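Local coordinates for protein cohesin (PDB 2XDH) that is a cohesin module of a larger archaeal protein, probably serving in dockerin recognition and cell adhesion outside any cellulosome, at residues 33-38 / 83-88. Numbering follows the deposited sequence. Where two conformers were deposited one is given.
Sequences INLILS and SLFYVK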
loop_
_atom_site.group_PDB
_atom_site.type_symbol
_atom_site.label_atom_id
_atom_site.label_comp_id
_atom_site.label_asym_id
_atom_site.label_seq_id
_atom_site.Cartn_x
_atom_site.Cartn_y
_atom_site.Cartn_z
ATOM N N ILE A 33 -12.233 7.258 -12.293
ATOM C CA ILE A 33 -11.974 6.520 -13.519
ATOM C C ILE A 33 -12.826 7.144 -14.601
ATOM O O ILE A 33 -14.030 7.331 -14.403
ATOM C CB ILE A 33 -12.439 5.056 -13.379
ATOM C CG1 ILE A 33 -11.694 4.346 -12.253
ATOM C CG2 ILE A 33 -12.283 4.312 -14.706
ATOM C CD1 ILE A 33 -12.185 2.933 -12.013
ATOM N N ASN A 34 -12.210 7.496 -15.726
ATOM C CA ASN A 34 -12.982 7.789 -16.922
ATOM C C ASN A 34 -12.489 6.875 -18.004
ATOM O O ASN A 34 -11.283 6.694 -18.158
ATOM C CB ASN A 34 -12.829 9.237 -17.369
ATOM C CG ASN A 34 -13.662 10.173 -16.536
ATOM O OD1 ASN A 34 -14.703 10.657 -16.977
ATOM N ND2 ASN A 34 -13.234 10.398 -15.302
ATOM N N LEU A 35 -13.415 6.287 -18.745
ATOM C CA LEU A 35 -13.021 5.417 -19.840
ATOM C C LEU A 35 -14.085 5.398 -20.918
ATOM O O LEU A 35 -15.189 5.923 -20.721
ATOM C CB LEU A 35 -12.735 4.001 -19.337
ATOM C CG LEU A 35 -13.862 3.239 -18.621
ATOM C CD1 LEU A 35 -14.874 2.673 -19.622
ATOM C CD2 LEU A 35 -13.263 2.114 -17.796
ATOM N N ILE A 36 -13.721 4.821 -22.063
ATOM C CA ILE A 36 -14.624 4.626 -23.173
ATOM C C ILE A 36 -14.625 3.142 -23.500
ATOM O O ILE A 36 -13.558 2.534 -23.653
ATOM C CB ILE A 36 -14.148 5.399 -24.404
ATOM C CG1 ILE A 36 -14.175 6.906 -24.126
ATOM C CG2 ILE A 36 -15.022 5.081 -25.596
ATOM C CD1 ILE A 36 -13.625 7.727 -25.268
ATOM N N LEU A 37 -15.816 2.552 -23.571
ATOM C CA LEU A 37 -15.968 1.181 -24.066
ATOM C C LEU A 37 -16.591 1.234 -25.440
ATOM O O LEU A 37 -17.712 1.714 -25.594
ATOM C CB LEU A 37 -16.890 0.377 -23.149
ATOM C CG LEU A 37 -17.183 -1.051 -23.627
ATOM C CD1 LEU A 37 -15.946 -1.922 -23.489
ATOM C CD2 LEU A 37 -18.335 -1.655 -22.833
ATOM N N SER A 38 -15.867 0.770 -26.451
ATOM C CA SER A 38 -16.434 0.728 -27.792
ATOM C C SER A 38 -17.038 -0.647 -28.016
ATOM O O SER A 38 -16.512 -1.643 -27.526
ATOM C CB SER A 38 -15.367 1.024 -28.851
ATOM O OG SER A 38 -14.908 2.359 -28.746
ATOM N N SER A 83 -16.465 -5.849 -10.373
ATOM C CA SER A 83 -17.001 -5.144 -11.526
ATOM C C SER A 83 -17.153 -3.648 -11.256
ATOM O O SER A 83 -17.560 -3.231 -10.164
ATOM C CB SER A 83 -18.338 -5.758 -11.955
ATOM O OG SER A 83 -19.200 -5.905 -10.843
ATOM N N LEU A 84 -16.811 -2.856 -12.266
ATOM C CA LEU A 84 -16.989 -1.409 -12.255
ATOM C C LEU A 84 -18.367 -1.055 -12.783
ATOM O O LEU A 84 -19.008 -0.124 -12.303
ATOM C CB LEU A 84 -15.929 -0.743 -13.135
ATOM C CG LEU A 84 -14.495 -0.890 -12.637
ATOM C CD1 LEU A 84 -13.535 -0.252 -13.633
ATOM C CD2 LEU A 84 -14.378 -0.236 -11.256
ATOM N N PHE A 85 -18.811 -1.789 -13.796
ATOM C CA PHE A 85 -20.164 -1.605 -14.321
ATOM C C PHE A 85 -20.521 -2.784 -15.205
ATOM O O PHE A 85 -19.658 -3.588 -15.542
ATOM C CB PHE A 85 -20.327 -0.268 -15.059
ATOM C CG PHE A 85 -19.402 -0.090 -16.258
ATOM C CD1 PHE A 85 -19.841 -0.395 -17.542
ATOM C CD2 PHE A 85 -18.121 0.419 -16.097
ATOM C CE1 PHE A 85 -19.016 -0.218 -18.648
ATOM C CE2 PHE A 85 -17.279 0.604 -17.197
ATOM C CZ PHE A 85 -17.729 0.280 -18.477
ATOM N N TYR A 86 -21.800 -2.899 -15.541
ATOM C CA TYR A 86 -22.302 -3.957 -16.412
ATOM C C TYR A 86 -22.995 -3.241 -17.556
ATOM O O TYR A 86 -23.660 -2.225 -17.338
ATOM C CB TYR A 86 -23.332 -4.835 -15.668
ATOM C CG TYR A 86 -22.726 -5.913 -14.794
ATOM C CD1 TYR A 86 -22.491 -7.193 -15.303
ATOM C CD2 TYR A 86 -22.392 -5.666 -13.461
ATOM C CE1 TYR A 86 -21.936 -8.197 -14.515
ATOM C CE2 TYR A 86 -21.824 -6.670 -12.662
ATOM C CZ TYR A 86 -21.600 -7.931 -13.204
ATOM O OH TYR A 86 -21.041 -8.938 -12.445
ATOM N N VAL A 87 -22.831 -3.739 -18.773
ATOM C CA VAL A 87 -23.613 -3.206 -19.876
ATOM C C VAL A 87 -24.622 -4.252 -20.327
ATOM O O VAL A 87 -24.275 -5.398 -20.582
ATOM C CB VAL A 87 -22.730 -2.729 -21.063
ATOM C CG1 VAL A 87 -23.597 -2.138 -22.166
ATOM C CG2 VAL A 87 -21.728 -1.684 -20.586
ATOM N N LYS A 88 -25.889 -3.864 -20.387
ATOM C CA LYS A 88 -26.898 -4.754 -20.928
ATOM C C LYS A 88 -27.006 -4.456 -22.416
ATOM O O LYS A 88 -27.337 -3.332 -22.811
ATOM C CB LYS A 88 -28.247 -4.550 -20.230
ATOM C CG LYS A 88 -29.294 -5.577 -20.642
ATOM C CD LYS A 88 -30.601 -5.388 -19.886
ATOM C CE LYS A 88 -31.484 -6.621 -20.015
ATOM N NZ LYS A 88 -30.740 -7.848 -19.590
#
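The phenyl ring of F85 turns its rim, not a face, to strand 33-38: L35 CD1 lies near the ring plane, 3.9 Å from F85 CZ, and L37 CD2 comes in on the same rim, 4.5 Å from F85 CE1. V87, two residues further along the ring's own strand, sets its CG2 in the ring plane on the CD1-CE1 side, next to L37 CD2. F85 CG sits between the backbone N and the carbonyl carbon (chi1 60°), which carries the ring across toward the facing strand; its side chain also touches V22 and V70. L37 and V87 lie alongside one another, pointing opposite ways, with L37 CD2 4.1 Å from V87 CG2. At the other end I33 and L84 meet tip to tip, I33 CD1 being 3.8 Å from L84 CD1 and almost as near CD2, so this methyl bears on both leucine branches. No hydrogen bond crosses between the segments; the six touching side chains are buried, and the short segments' axes pass 11.2 Å apart at their closest, 29° from parallel. Strand 33-38 takes its backbone bonds from strands 67-74 and 123-134 instead. A classic beta bulge places L84 and F85 together opposite V22, where the chain bends, both setting out toward strand 33-38. Facing layers joined by interleaved aliphatic and aromatic side chains are the hydrophobic core of a beta sandwich, here the jelly-roll cohesin domain.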